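Local coordinates for protein internalin C2 (Listeria monocytogenes serotype 4b str. F2365, PDB 4FHO) that is a leucine-rich-repeat internalin of a bacterial pathogen, probably acting in adhesion to or invasion of host cells, at residues A[62-66]-A[81-87]. Numbering follows the deposited sequence.
Sequences IEGIQ and ITDLTPL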
ATOM      1  N   ILE A  62     -15.531   5.376  -0.049  1.00 52.89           N
ATOM      2  CA  ILE A  62     -14.686   6.507   0.336  1.00 52.86           C
ATOM      3  C   ILE A  62     -15.028   7.778  -0.447  1.00 57.47           C
ATOM      4  O   ILE A  62     -14.211   8.687  -0.518  1.00 56.00           O
ATOM      5  CB  ILE A  62     -13.176   6.161   0.262  1.00 52.07           C
ATOM      6  CG1 ILE A  62     -12.726   5.793  -1.161  1.00 55.40           C
ATOM      7  CG2 ILE A  62     -12.882   5.057   1.294  1.00 54.87           C
ATOM      8  CD1 ILE A  62     -11.227   5.690  -1.331  1.00 55.25           C
ATOM      9  N   GLU A  63     -16.239   7.844  -1.005  1.00 60.01           N
ATOM     10  CA  GLU A  63     -16.778   9.088  -1.575  1.00 58.95           C
ATOM     11  C   GLU A  63     -16.617  10.241  -0.577  1.00 57.20           C
ATOM     12  O   GLU A  63     -16.888  10.081   0.610  1.00 55.48           O
ATOM     13  CB  GLU A  63     -18.263   8.910  -1.953  1.00 64.40           C
ATOM     14  CG  GLU A  63     -18.968  10.148  -2.502  1.00 68.26           C
ATOM     15  CD  GLU A  63     -18.288  10.739  -3.723  1.00 68.47           C
ATOM     16  OE1 GLU A  63     -17.666   9.971  -4.504  1.00 75.18           O
ATOM     17  OE2 GLU A  63     -18.384  11.972  -3.896  1.00 71.43           O
ATOM     18  N   GLY A  64     -16.153  11.383  -1.079  1.00 57.21           N
ATOM     19  CA  GLY A  64     -15.847  12.558  -0.266  1.00 58.20           C
ATOM     20  C   GLY A  64     -14.368  12.770  -0.008  1.00 55.82           C
ATOM     21  O   GLY A  64     -13.959  13.894   0.274  1.00 65.58           O
ATOM     22  N   ILE A  65     -13.574  11.693  -0.052  1.00 60.82           N
ATOM     23  CA  ILE A  65     -12.120  11.760   0.177  1.00 63.45           C
ATOM     24  C   ILE A  65     -11.417  12.689  -0.815  1.00 63.54           C
ATOM     25  O   ILE A  65     -10.417  13.327  -0.444  1.00 62.74           O
ATOM     26  CB  ILE A  65     -11.463  10.339   0.215  1.00 67.31           C
ATOM     27  CG1 ILE A  65     -10.210  10.323   1.077  1.00 72.69           C
ATOM     28  CG2 ILE A  65     -11.117   9.833  -1.175  1.00 84.78           C
ATOM     29  CD1 ILE A  65     -10.516  10.277   2.548  1.00 84.20           C
ATOM     30  N   GLN A  66     -11.961  12.798  -2.042  1.00 60.26           N
ATOM     31  CA  GLN A  66     -11.431  13.687  -3.079  1.00 64.21           C
ATOM     32  C   GLN A  66     -11.250  15.146  -2.642  1.00 66.00           C
ATOM     33  O   GLN A  66     -10.398  15.850  -3.193  1.00 72.77           O
ATOM     34  CB  GLN A  66     -12.273  13.607  -4.386  1.00 63.64           C
ATOM     35  CG  GLN A  66     -13.700  14.137  -4.340  1.00 66.53           C
ATOM     36  CD  GLN A  66     -14.761  13.099  -4.028  1.00 64.80           C
ATOM     37  OE1 GLN A  66     -14.562  12.216  -3.187  1.00 62.60           O
ATOM     38  NE2 GLN A  66     -15.922  13.229  -4.676  1.00 64.03           N
ATOM     39  N   ILE A  81     -14.100  -1.840   1.243  1.00 48.75           N
ATOM     40  CA  ILE A  81     -14.044  -0.830   0.183  1.00 54.46           C
ATOM     41  C   ILE A  81     -13.771  -1.583  -1.121  1.00 54.93           C
ATOM     42  O   ILE A  81     -12.882  -2.415  -1.161  1.00 49.02           O
ATOM     43  CB  ILE A  81     -12.943   0.230   0.479  1.00 56.06           C
ATOM     44  CG1 ILE A  81     -13.312   1.052   1.735  1.00 52.13           C
ATOM     45  CG2 ILE A  81     -12.747   1.171  -0.703  1.00 53.20           C
ATOM     46  CD1 ILE A  81     -12.147   1.776   2.372  1.00 51.91           C
ATOM     47  N   THR A  82     -14.543  -1.280  -2.167  1.00 53.24           N
ATOM     48  CA  THR A  82     -14.379  -1.864  -3.510  1.00 60.64           C
ATOM     49  C   THR A  82     -13.909  -0.872  -4.598  1.00 59.67           C
ATOM     50  O   THR A  82     -13.422  -1.313  -5.634  1.00 59.63           O
ATOM     51  CB  THR A  82     -15.703  -2.507  -3.970  1.00 64.27           C
ATOM     52  OG1 THR A  82     -16.745  -1.520  -3.995  1.00 61.85           O
ATOM     53  CG2 THR A  82     -16.121  -3.621  -3.003  1.00 61.87           C
ATOM     54  N   ASP A  83     -14.058   0.441  -4.366  1.00 60.12           N
ATOM     55  CA  ASP A  83     -13.818   1.482  -5.391  1.00 63.00           C
ATOM     56  C   ASP A  83     -12.853   2.547  -4.834  1.00 61.37           C
ATOM     57  O   ASP A  83     -13.167   3.240  -3.874  1.00 57.18           O
ATOM     58  CB  ASP A  83     -15.147   2.132  -5.791  1.00 68.46           C
ATOM     59  CG  ASP A  83     -15.001   3.186  -6.910  1.00 65.04           C
ATOM     60  OD1 ASP A  83     -13.961   3.240  -7.592  1.00 65.98           O
ATOM     61  OD2 ASP A  83     -15.953   3.961  -7.107  1.00 81.51           O
ATOM     62  N   LEU A  84     -11.698   2.675  -5.467  1.00 55.69           N
ATOM     63  CA  LEU A  84     -10.664   3.636  -5.066  1.00 57.96           C
ATOM     64  C   LEU A  84     -10.660   4.908  -5.905  1.00 55.67           C
ATOM     65  O   LEU A  84      -9.795   5.760  -5.724  1.00 57.99           O
ATOM     66  CB  LEU A  84      -9.291   2.948  -5.115  1.00 62.03           C
ATOM     67  CG  LEU A  84      -9.126   1.740  -4.177  1.00 63.01           C
ATOM     68  CD1 LEU A  84      -7.731   1.165  -4.324  1.00 62.46           C
ATOM     69  CD2 LEU A  84      -9.429   2.084  -2.721  1.00 52.70           C
ATOM     70  N   THR A  85     -11.658   5.068  -6.783  1.00 55.33           N
ATOM     71  CA  THR A  85     -11.759   6.242  -7.674  1.00 67.01           C
ATOM     72  C   THR A  85     -11.653   7.614  -6.962  1.00 61.94           C
ATOM     73  O   THR A  85     -10.985   8.506  -7.482  1.00 65.64           O
ATOM     74  CB  THR A  85     -13.023   6.127  -8.582  1.00 67.59           C
ATOM     75  OG1 THR A  85     -12.835   5.010  -9.461  1.00 71.47           O
ATOM     76  CG2 THR A  85     -13.266   7.383  -9.418  1.00 75.07           C
ATOM     77  N   PRO A  86     -12.260   7.774  -5.761  1.00 65.41           N
ATOM     78  CA  PRO A  86     -12.142   9.050  -5.025  1.00 63.99           C
ATOM     79  C   PRO A  86     -10.722   9.486  -4.603  1.00 64.05           C
ATOM     80  O   PRO A  86     -10.518  10.678  -4.356  1.00 68.41           O
ATOM     81  CB  PRO A  86     -13.003   8.800  -3.786  1.00 73.50           C
ATOM     82  CG  PRO A  86     -14.051   7.867  -4.272  1.00 71.48           C
ATOM     83  CD  PRO A  86     -13.282   6.912  -5.136  1.00 64.63           C
ATOM     84  N   LEU A  87      -9.778   8.541  -4.527  1.00 60.01           N
ATOM     85  CA  LEU A  87      -8.345   8.838  -4.305  1.00 65.80           C
ATOM     86  C   LEU A  87      -7.558   9.406  -5.495  1.00 64.00           C
ATOM     87  O   LEU A  87      -6.477   9.949  -5.259  1.00 65.11           O
ATOM     88  CB  LEU A  87      -7.577   7.569  -3.851  1.00 70.96           C
ATOM     89  CG  LEU A  87      -7.959   6.876  -2.564  1.00 67.75           C
ATOM     90  CD1 LEU A  87      -7.114   5.636  -2.333  1.00 64.01           C
ATOM     91  CD2 LEU A  87      -7.789   7.859  -1.424  1.00 74.39           C
TER
HETATM   92  O   HOH W   1     -15.462   4.120  -2.632  1.00 56.60           O
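Ile62 reaches into the 81-87 segment with both of its branches. CG2 meets Ile81 CD1 at 3.5 Å, the two side chains crossing at about a right angle, while the other branch runs past the Pro86 ring and sets its CD1 3.7 Å from Leu87 CG. A chi1 of 62° tucks CG1 in between the two backbone arms, and the branches diverge to these separate partners. Ile65 comes across the proline: its CG2 presses on Pro86 CB at 3.4 Å, closer than two carbons normally pack, and also touches Leu87 CD2. Ile65 and Leu87 both rest on Leu74 of strand 73-75.

No direct hydrogen bond joins the segments. A water accepts from Ile62 N (2.9 Å) and donates to Asp83 O (2.8 Å). Ile65 N to Ile62 O closes a type II turn, and the Gln66 amide folds back over it: NE2 meets Glu63 OE2 from above the carboxylate plane, and OE1 takes Gly64 N from above its carbonyl plane. Asp83 OD1 accepts from Thr85 N, an Asx turn, and through its syn lone pair from Thr85 OG1.

Consecutive loops of the leucine-rich-repeat solenoid are thus joined here by apolar contact and a bridging water.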